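Local atomic coordinates of TarM (Staphylococcus aureus subsp. aureus 21178, PDB entry 4X7R), a protein that belongs to the group 1 glycosyl transferases of the GT-B clan and binds uridine-5'-diphosphate and a glycan. Residues Glu71-Ile76 / Leu194-Glu199; Leu335-Ala340 / Arg375-Lys380; Ala412-Arg417 / Glu472-Lys477. The protein carries 1 engineered substitution. All blocks are in the same frame, centred on the assembly; numbering follows the deposited sequence.

Contact 1 (Glu71-Ile76 / Leu194-Glu199); sequences EYFKQI and LVNKKE
The first torsion of Val195 (chi1 to CG1 -59°) leaves CG2 between the backbone N and the carbonyl carbon, pointing at helix 69-78, and that one methyl carries most of the contact. Val195 CG2 lies 3.9 Å from Phe73 O and 4.2 Å from both Phe73 CD1 and Ile76 CG2. Asn196 has its CG in the equivalent place (chi1 61°), which brings the amide to the same ring: Asn196 ND2 is 4.0 Å from Phe73 CE1, and the ring and amide planes stand 63° apart. The methyl and the amide approach the ring obliquely, at van der Waals distances. The other end of the amide looks back into its own turn, where Asn196 OD1 takes a weak bond from Lys198 N at 3.3 Å. On the helix side, Tyr72 CD2 lies 3.6 Å above the Phe73 ring plane, over its centre, a position consistent with restricting rotation of the ring. Phe73 also rests on Leu206 of helix 203-214 and Tyr176 of strand 175-182, and Tyr176 touches Val195 as well. The turn carries a G1 beta bulge, in which Lys197 and Lys198 share Val193 as their partner, in the hairpin joining strands 187-193 and 198-200. The contact thus sets the helix following edge strand 66-68 of the N-terminal parallel sheet against the last hairpin of the large antiparallel sheet, an insertion between two strands of a GT-B Rossmann-like domain.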
loop_
_atom_site.group_PDB
_atom_site.type_symbol
_atom_site.label_atom_id
_atom_site.label_comp_id
_atom_site.label_asym_id
_atom_site.label_seq_id
_atom_site.Cartn_x
_atom_site.Cartn_y
_atom_site.Cartn_z
ATOM N N GLU A 71 -1.314 18.396 0.290
ATOM C CA GLU A 71 -1.779 18.918 1.592
ATOM C C GLU A 71 -0.950 20.090 2.082
ATOM O O GLU A 71 -1.508 21.018 2.641
ATOM C CB GLU A 71 -1.804 17.809 2.669
ATOM C CG GLU A 71 -2.877 16.764 2.413
ATOM C CD GLU A 71 -4.316 17.215 2.580
ATOM O OE1 GLU A 71 -4.589 18.022 3.498
ATOM O OE2 GLU A 71 -5.177 16.741 1.804
ATOM N N TYR A 72 0.370 20.046 1.873
ATOM C CA TYR A 72 1.298 21.106 2.260
ATOM C C TYR A 72 0.938 22.429 1.547
ATOM O O TYR A 72 0.846 23.466 2.201
ATOM C CB TYR A 72 2.729 20.668 1.914
ATOM C CG TYR A 72 3.775 21.759 2.012
ATOM C CD1 TYR A 72 4.266 22.173 3.251
ATOM C CD2 TYR A 72 4.311 22.342 0.869
ATOM C CE1 TYR A 72 5.218 23.193 3.347
ATOM C CE2 TYR A 72 5.282 23.338 0.951
ATOM C CZ TYR A 72 5.738 23.758 2.192
ATOM O OH TYR A 72 6.700 24.735 2.277
ATOM N N PHE A 73 0.742 22.396 0.202
ATOM C CA PHE A 73 0.409 23.621 -0.525
ATOM C C PHE A 73 -1.039 24.031 -0.301
ATOM O O PHE A 73 -1.341 25.219 -0.338
ATOM C CB PHE A 73 0.710 23.467 -2.024
ATOM C CG PHE A 73 2.177 23.272 -2.321
ATOM C CD1 PHE A 73 3.082 24.316 -2.144
ATOM C CD2 PHE A 73 2.659 22.041 -2.739
ATOM C CE1 PHE A 73 4.434 24.144 -2.441
ATOM C CE2 PHE A 73 4.013 21.863 -3.015
ATOM C CZ PHE A 73 4.891 22.917 -2.867
ATOM N N LYS A 74 -1.939 23.044 -0.062
ATOM C CA LYS A 74 -3.353 23.297 0.217
ATOM C C LYS A 74 -3.481 24.064 1.537
ATOM O O LYS A 74 -4.247 25.015 1.607
ATOM C CB LYS A 74 -4.125 21.969 0.269
ATOM C CG LYS A 74 -5.627 22.083 0.524
ATOM C CD LYS A 74 -6.235 20.705 0.368
ATOM C CE LYS A 74 -7.708 20.681 0.643
ATOM N NZ LYS A 74 -8.346 19.504 -0.001
ATOM N N GLN A 75 -2.710 23.655 2.567
ATOM C CA GLN A 75 -2.681 24.276 3.891
ATOM C C GLN A 75 -2.167 25.698 3.823
ATOM O O GLN A 75 -2.754 26.561 4.461
ATOM C CB GLN A 75 -1.880 23.433 4.869
ATOM C CG GLN A 75 -2.667 22.246 5.433
ATOM C CD GLN A 75 -1.811 21.135 6.041
ATOM O OE1 GLN A 75 -0.577 21.228 6.181
ATOM N NE2 GLN A 75 -2.464 20.036 6.397
ATOM N N ILE A 76 -1.135 25.976 3.002
ATOM C CA ILE A 76 -0.612 27.342 2.784
ATOM C C ILE A 76 -1.717 28.187 2.132
ATOM O O ILE A 76 -1.997 29.282 2.587
ATOM C CB ILE A 76 0.705 27.336 1.951
ATOM C CG1 ILE A 76 1.857 26.690 2.759
ATOM C CG2 ILE A 76 1.102 28.751 1.514
ATOM C CD1 ILE A 76 2.962 26.053 1.878
ATOM N N LEU A 194 0.306 28.147 -7.590
ATOM C CA LEU A 194 -0.249 29.509 -7.525
ATOM C C LEU A 194 0.125 30.209 -6.255
ATOM O O LEU A 194 0.465 31.378 -6.323
ATOM C CB LEU A 194 -1.773 29.489 -7.687
ATOM C CG LEU A 194 -2.312 29.234 -9.091
ATOM C CD1 LEU A 194 -2.294 27.745 -9.466
ATOM C CD2 LEU A 194 -3.715 29.714 -9.186
ATOM N N VAL A 195 0.132 29.478 -5.105
ATOM C CA VAL A 195 0.436 30.020 -3.768
ATOM C C VAL A 195 1.810 30.638 -3.566
ATOM O O VAL A 195 1.900 31.618 -2.833
ATOM C CB VAL A 195 -0.034 29.149 -2.577
ATOM C CG1 VAL A 195 -1.529 28.949 -2.645
ATOM C CG2 VAL A 195 0.686 27.799 -2.511
ATOM N N ASN A 196 2.864 30.116 -4.212
ATOM C CA ASN A 196 4.206 30.707 -4.097
ATOM C C ASN A 196 4.741 31.219 -5.444
ATOM O O ASN A 196 5.914 31.588 -5.529
ATOM C CB ASN A 196 5.193 29.730 -3.425
ATOM C CG ASN A 196 5.424 28.417 -4.131
ATOM O OD1 ASN A 196 4.877 28.141 -5.200
ATOM N ND2 ASN A 196 6.257 27.566 -3.539
ATOM N N LYS A 197 3.893 31.217 -6.502
ATOM C CA LYS A 197 4.261 31.643 -7.854
ATOM C C LYS A 197 5.450 30.847 -8.424
ATOM O O LYS A 197 6.270 31.396 -9.169
ATOM C CB LYS A 197 4.520 33.174 -7.963
ATOM C CG LYS A 197 3.426 34.130 -7.452
ATOM C CD LYS A 197 3.498 35.541 -8.156
ATOM C CE LYS A 197 4.790 36.346 -7.944
ATOM N NZ LYS A 197 4.696 37.763 -8.446
ATOM N N LYS A 198 5.523 29.548 -8.115
ATOM C CA LYS A 198 6.601 28.714 -8.630
ATOM C C LYS A 198 6.080 27.688 -9.604
ATOM O O LYS A 198 5.049 27.058 -9.360
ATOM C CB LYS A 198 7.399 28.049 -7.493
ATOM C CG LYS A 198 8.354 29.016 -6.800
ATOM C CD LYS A 198 9.069 28.393 -5.615
ATOM C CE LYS A 198 10.023 29.363 -4.952
ATOM N NZ LYS A 198 9.335 30.522 -4.311
ATOM N N GLU A 199 6.795 27.525 -10.710
ATOM C CA GLU A 199 6.467 26.542 -11.717
ATOM C C GLU A 199 7.498 25.431 -11.713
ATOM O O GLU A 199 8.667 25.684 -11.477
ATOM C CB GLU A 199 6.378 27.203 -13.094
ATOM C CG GLU A 199 5.470 26.475 -14.068
ATOM C CD GLU A 199 5.165 27.282 -15.319
ATOM O OE1 GLU A 199 6.110 27.886 -15.883
ATOM O OE2 GLU A 199 3.982 27.322 -15.727
#

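Contact 2 (Leu335-Ala340 / Arg375-Lys380)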
loop_
_atom_site.group_PDB
_atom_site.type_symbol
_atom_site.label_atom_id
_atom_site.label_comp_id
_atom_site.label_asym_id
_atom_site.label_seq_id
_atom_site.Cartn_x
_atom_site.Cartn_y
_atom_site.Cartn_z
ATOM N N LEU A 335 -3.134 -21.567 -6.685
ATOM C CA LEU A 335 -2.453 -22.777 -6.209
ATOM C C LEU A 335 -3.022 -23.215 -4.864
ATOM O O LEU A 335 -3.120 -24.411 -4.608
ATOM C CB LEU A 335 -0.922 -22.618 -6.147
ATOM C CG LEU A 335 -0.165 -22.684 -7.488
ATOM C CD1 LEU A 335 1.327 -22.453 -7.287
ATOM C CD2 LEU A 335 -0.356 -24.027 -8.178
ATOM N N LEU A 336 -3.458 -22.247 -4.041
ATOM C CA LEU A 336 -4.111 -22.499 -2.757
ATOM C C LEU A 336 -5.480 -23.172 -2.993
ATOM O O LEU A 336 -5.806 -24.120 -2.274
ATOM C CB LEU A 336 -4.241 -21.201 -1.927
ATOM C CG LEU A 336 -5.064 -21.272 -0.629
ATOM C CD1 LEU A 336 -4.534 -22.340 0.321
ATOM C CD2 LEU A 336 -5.137 -19.928 0.045
ATOM N N ILE A 337 -6.255 -22.704 -4.010
ATOM C CA ILE A 337 -7.544 -23.315 -4.382
ATOM C C ILE A 337 -7.310 -24.752 -4.871
ATOM O O ILE A 337 -8.051 -25.651 -4.470
ATOM C CB ILE A 337 -8.378 -22.464 -5.384
ATOM C CG1 ILE A 337 -8.636 -21.026 -4.876
ATOM C CG2 ILE A 337 -9.695 -23.159 -5.780
ATOM C CD1 ILE A 337 -9.235 -20.873 -3.477
ATOM N N GLU A 338 -6.243 -24.970 -5.680
ATOM C CA GLU A 338 -5.850 -26.300 -6.170
ATOM C C GLU A 338 -5.458 -27.205 -5.007
ATOM O O GLU A 338 -5.784 -28.392 -5.030
ATOM C CB GLU A 338 -4.707 -26.213 -7.191
ATOM C CG GLU A 338 -5.167 -25.781 -8.577
ATOM C CD GLU A 338 -4.071 -25.519 -9.594
ATOM O OE1 GLU A 338 -3.131 -26.342 -9.698
ATOM O OE2 GLU A 338 -4.172 -24.500 -10.314
ATOM N N VAL A 339 -4.800 -26.637 -3.970
ATOM C CA VAL A 339 -4.409 -27.370 -2.760
ATOM C C VAL A 339 -5.663 -27.715 -1.943
ATOM O O VAL A 339 -5.795 -28.857 -1.496
ATOM C CB VAL A 339 -3.327 -26.621 -1.928
ATOM C CG1 VAL A 339 -3.136 -27.265 -0.557
ATOM C CG2 VAL A 339 -2.004 -26.587 -2.679
ATOM N N ALA A 340 -6.589 -26.732 -1.791
ATOM C CA ALA A 340 -7.862 -26.887 -1.079
ATOM C C ALA A 340 -8.659 -28.063 -1.644
ATOM O O ALA A 340 -9.110 -28.907 -0.871
ATOM C CB ALA A 340 -8.673 -25.608 -1.163
ATOM N N ARG A 375 -18.618 -24.852 -0.221
ATOM C CA ARG A 375 -18.985 -25.340 1.106
ATOM C C ARG A 375 -17.737 -25.486 2.020
ATOM O O ARG A 375 -17.883 -25.774 3.212
ATOM C CB ARG A 375 -19.705 -26.690 0.970
ATOM C CG ARG A 375 -20.679 -27.010 2.108
ATOM C CD ARG A 375 -20.878 -28.510 2.285
ATOM N NE ARG A 375 -19.693 -29.169 2.840
ATOM C CZ ARG A 375 -19.504 -30.485 2.860
ATOM N NH1 ARG A 375 -20.421 -31.303 2.356
ATOM N NH2 ARG A 375 -18.394 -30.993 3.378
ATOM N N ASN A 376 -16.519 -25.273 1.471
ATOM C CA ASN A 376 -15.268 -25.428 2.221
ATOM C C ASN A 376 -14.302 -24.242 2.140
ATOM O O ASN A 376 -13.484 -24.064 3.044
ATOM C CB ASN A 376 -14.550 -26.706 1.792
ATOM C CG ASN A 376 -15.303 -27.978 2.104
ATOM O OD1 ASN A 376 -16.241 -28.363 1.399
ATOM N ND2 ASN A 376 -14.897 -28.664 3.159
ATOM N N VAL A 377 -14.358 -23.467 1.049
ATOM C CA VAL A 377 -13.472 -22.324 0.832
ATOM C C VAL A 377 -14.303 -21.031 0.854
ATOM O O VAL A 377 -15.256 -20.904 0.086
ATOM C CB VAL A 377 -12.627 -22.491 -0.459
ATOM C CG1 VAL A 377 -11.682 -21.314 -0.655
ATOM C CG2 VAL A 377 -11.851 -23.804 -0.444
ATOM N N PHE A 378 -13.942 -20.084 1.741
ATOM C CA PHE A 378 -14.690 -18.842 1.917
ATOM C C PHE A 378 -13.869 -17.560 1.792
ATOM O O PHE A 378 -12.971 -17.302 2.598
ATOM C CB PHE A 378 -15.482 -18.873 3.240
ATOM C CG PHE A 378 -16.355 -20.097 3.401
ATOM C CD1 PHE A 378 -17.649 -20.120 2.894
ATOM C CD2 PHE A 378 -15.877 -21.235 4.046
ATOM C CE1 PHE A 378 -18.450 -21.257 3.034
ATOM C CE2 PHE A 378 -16.677 -22.375 4.170
ATOM C CZ PHE A 378 -17.959 -22.374 3.671
ATOM N N LEU A 379 -14.202 -16.749 0.781
ATOM C CA LEU A 379 -13.586 -15.450 0.520
ATOM C C LEU A 379 -14.236 -14.457 1.492
ATOM O O LEU A 379 -15.325 -13.929 1.238
ATOM C CB LEU A 379 -13.793 -15.052 -0.956
ATOM C CG LEU A 379 -12.631 -15.288 -1.937
ATOM C CD1 LEU A 379 -11.975 -16.668 -1.767
ATOM C CD2 LEU A 379 -13.089 -15.103 -3.367
ATOM N N LYS A 380 -13.580 -14.281 2.652
ATOM C CA LYS A 380 -14.045 -13.486 3.793
ATOM C C LYS A 380 -13.804 -11.971 3.762
ATOM O O LYS A 380 -14.125 -11.279 4.734
ATOM C CB LYS A 380 -13.608 -14.138 5.122
ATOM C CG LYS A 380 -14.208 -15.525 5.335
ATOM C CD LYS A 380 -14.155 -15.977 6.777
ATOM C CE LYS A 380 -15.482 -15.805 7.481
ATOM N NZ LYS A 380 -15.451 -16.366 8.857
#
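Val377, at the start of edge strand 377-381 in the parallel sheet of the C-terminal GT-B domain, meets Ile337 and Ala340 on helix 333-346, the helix of the beta-alpha-beta crossover between neighbouring strands 320-324 and 351-355. Both methyls of Val377 are used, one for each helix residue. Val377 CG1, set opposite the backbone N (chi1 -178°), comes within 3.8 Å of Ile337 CD1; Val377 CG2, on the other branch, comes within 3.7 Å of Ala340 CB. Ile337 and Ala340 are three positions apart and so lie on one face of the helix, with the valine spanning them. Ala340 points its CB at the strand, and the backbones come nearest here, Ala340 CA to Val377 CA being 7.5 Å. Ile337 does not aim its CB straight at the strand; the bend at chi2 (-52°) carries CD1 across to the valine, and the two side chains meet at a slant. Ile368 of helix 361-370 touches both Ile337 and Val377, and Ile354 of strand 351-355 also meets Ile337. The strand itself is held by backbone bonds from Phe378 to Phe352 and Ile354, while Asn376 ND2 bonds to Asn348 O and Val350 O just ahead of strand 351-355. The division of labour is plain: hydrogen bonds fix the edge strand to its neighbour, whereas the 111 Å² buried between helix and strand comes from aliphatic residues. Methyl against methyl, with no directional bond between the segments, the fit probably depends on shape and on keeping water out.

Contact 3 (Ala412-Arg417 / Glu472-Lys477)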
loop_
_atom_site.group_PDB
_atom_site.type_symbol
_atom_site.label_atom_id
_atom_site.label_comp_id
_atom_site.label_asym_id
_atom_site.label_seq_id
_atom_site.Cartn_x
_atom_site.Cartn_y
_atom_site.Cartn_z
ATOM N N ALA A 412 1.186 -15.050 11.916
ATOM C CA ALA A 412 0.554 -16.332 12.246
ATOM C C ALA A 412 1.380 -17.088 13.276
ATOM O O ALA A 412 0.828 -17.630 14.230
ATOM C CB ALA A 412 0.393 -17.173 10.989
ATOM N N MET A 413 2.706 -17.084 13.109
ATOM C CA MET A 413 3.637 -17.746 14.024
ATOM C C MET A 413 3.612 -17.091 15.402
ATOM O O MET A 413 3.640 -17.803 16.416
ATOM C CB MET A 413 5.040 -17.791 13.426
ATOM C CG MET A 413 5.135 -18.789 12.285
ATOM S SD MET A 413 6.714 -18.797 11.432
ATOM C CE MET A 413 7.750 -19.529 12.668
ATOM N N ILE A 414 3.487 -15.749 15.444
ATOM C CA ILE A 414 3.348 -14.998 16.711
ATOM C C ILE A 414 2.052 -15.444 17.445
ATOM O O ILE A 414 2.078 -15.650 18.656
ATOM C CB ILE A 414 3.433 -13.465 16.501
ATOM C CG1 ILE A 414 4.813 -13.075 15.956
ATOM C CG2 ILE A 414 3.121 -12.679 17.794
ATOM C CD1 ILE A 414 4.815 -11.809 15.213
ATOM N N SER A 415 0.958 -15.691 16.692
ATOM C CA SER A 415 -0.301 -16.167 17.272
ATOM C C SER A 415 -0.329 -17.688 17.455
ATOM O O SER A 415 -1.407 -18.258 17.599
ATOM C CB SER A 415 -1.489 -15.679 16.453
ATOM O OG SER A 415 -1.697 -14.301 16.709
ATOM N N LYS A 416 0.860 -18.346 17.463
ATOM C CA LYS A 416 1.025 -19.808 17.627
ATOM C C LYS A 416 0.267 -20.631 16.561
ATOM O O LYS A 416 -0.204 -21.739 16.841
ATOM C CB LYS A 416 0.664 -20.269 19.054
ATOM C CG LYS A 416 1.526 -19.700 20.168
ATOM C CD LYS A 416 1.062 -20.259 21.505
ATOM C CE LYS A 416 1.918 -19.797 22.654
ATOM N NZ LYS A 416 1.342 -20.187 23.975
ATOM N N ARG A 417 0.142 -20.070 15.341
ATOM C CA ARG A 417 -0.522 -20.708 14.199
ATOM C C ARG A 417 0.585 -21.148 13.238
ATOM O O ARG A 417 1.261 -20.302 12.655
ATOM C CB ARG A 417 -1.552 -19.754 13.512
ATOM C CG ARG A 417 -2.643 -19.180 14.450
ATOM C CD ARG A 417 -3.168 -20.209 15.436
ATOM N NE ARG A 417 -4.318 -19.773 16.228
ATOM C CZ ARG A 417 -4.414 -19.910 17.551
ATOM N NH1 ARG A 417 -3.396 -20.389 18.253
ATOM N NH2 ARG A 417 -5.520 -19.546 18.181
ATOM N N GLU A 472 8.049 -18.807 19.855
ATOM C CA GLU A 472 9.348 -18.877 20.508
ATOM C C GLU A 472 10.474 -18.512 19.530
ATOM O O GLU A 472 11.371 -17.756 19.899
ATOM C CB GLU A 472 9.565 -20.304 20.995
ATOM C CG GLU A 472 9.876 -20.433 22.466
ATOM C CD GLU A 472 9.864 -21.871 22.950
ATOM O OE1 GLU A 472 10.681 -22.686 22.457
ATOM O OE2 GLU A 472 9.028 -22.183 23.827
ATOM N N ASN A 473 10.421 -19.050 18.280
ATOM C CA ASN A 473 11.419 -18.788 17.241
ATOM C C ASN A 473 11.389 -17.345 16.782
ATOM O O ASN A 473 12.448 -16.776 16.542
ATOM C CB ASN A 473 11.258 -19.733 16.039
ATOM C CG ASN A 473 12.510 -19.806 15.179
ATOM O OD1 ASN A 473 13.635 -19.936 15.670
ATOM N ND2 ASN A 473 12.358 -19.732 13.881
ATOM N N ILE A 474 10.188 -16.737 16.684
ATOM C CA ILE A 474 10.054 -15.326 16.269
ATOM C C ILE A 474 10.613 -14.399 17.343
ATOM O O ILE A 474 11.389 -13.488 17.036
ATOM C CB ILE A 474 8.605 -14.930 15.811
ATOM C CG1 ILE A 474 8.081 -15.833 14.650
ATOM C CG2 ILE A 474 8.497 -13.436 15.463
ATOM C CD1 ILE A 474 8.997 -15.994 13.399
ATOM N N ILE A 475 10.227 -14.644 18.610
ATOM C CA ILE A 475 10.679 -13.858 19.767
ATOM C C ILE A 475 12.211 -13.876 19.798
ATOM O O ILE A 475 12.830 -12.824 19.838
ATOM C CB ILE A 475 10.029 -14.387 21.083
ATOM C CG1 ILE A 475 8.548 -13.961 21.152
ATOM C CG2 ILE A 475 10.800 -13.926 22.330
ATOM C CD1 ILE A 475 7.720 -14.671 22.244
ATOM N N GLU A 476 12.803 -15.058 19.679
ATOM C CA GLU A 476 14.242 -15.195 19.723
ATOM C C GLU A 476 15.017 -14.517 18.591
ATOM O O GLU A 476 16.029 -13.865 18.855
ATOM C CB GLU A 476 14.609 -16.659 19.816
ATOM C CG GLU A 476 16.065 -16.851 20.123
ATOM C CD GLU A 476 16.499 -18.301 20.063
ATOM O OE1 GLU A 476 15.677 -19.188 20.398
ATOM O OE2 GLU A 476 17.669 -18.546 19.685
ATOM N N LYS A 477 14.551 -14.652 17.354
ATOM C CA LYS A 477 15.308 -14.163 16.222
ATOM C C LYS A 477 14.975 -12.781 15.690
ATOM O O LYS A 477 15.748 -12.261 14.877
ATOM C CB LYS A 477 15.332 -15.232 15.114
ATOM C CG LYS A 477 15.971 -16.555 15.589
ATOM C CD LYS A 477 15.962 -17.607 14.483
ATOM C CE LYS A 477 16.866 -18.791 14.757
ATOM N NZ LYS A 477 16.418 -19.573 15.937
#
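Ile474 divides its branches between two consecutive residues of helix 407-414. Ile474 CG2 lies 3.7 Å from Ile414 CG1 and 4.0 Å from Ile414 CD1. The other branch serves Met413: Ile474 CG1 is 3.8 Å from Met413 CB, and Ile474 CD1 is 3.8 Å from Met413 CE. The thioether runs straight at chi2 and bends at chi3 (71°), which turns CE back onto the isoleucine. The side chains of Met413 and Ile414 each cross that of Ile474 at about a right angle. One shell out, Phe431 of helix 428-431 touches both Met413 and Ile474. Further along helix 460-477, Lys477 NZ donates to Asn473 OD1 at 2.8 Å, in the carbonyl plane with a C=O...N angle of 157°, a tie along one turn of the helix. Helix 407-414 ends in a Schellman motif with Lys416 at positive phi, where Arg417 N bonds to Ala412 O at 2.8 Å, and Ile414 O receives Arg471 NE from the facing helix. Helix 407-414 connects the adjacent parallel strands 395-398 and 419-422, with helix 460-477 packed along its C-terminal end and helix 386-391 meeting Ala412 and Ser415.

How the contacts relate
Contacts 2 and 3 are wholly apolar across their segments and bury every touching residue; contact 1 is only partly buried and mixes apolar groups with an amide and a backbone oxygen, without a hydrogen bond between the segments. No helix or strand is shared. Contact 2 sets a helix on the edge strand of the C-terminal sheet, contact 3 packs two helices of the same region, and contact 1 links the N-terminal sheet's periphery to the inserted antiparallel sheet. The centres of contacts 2 and 3 are about 25 Å apart; that of contact 1 lies about 50 and 48 Å from them, across the chain's centre.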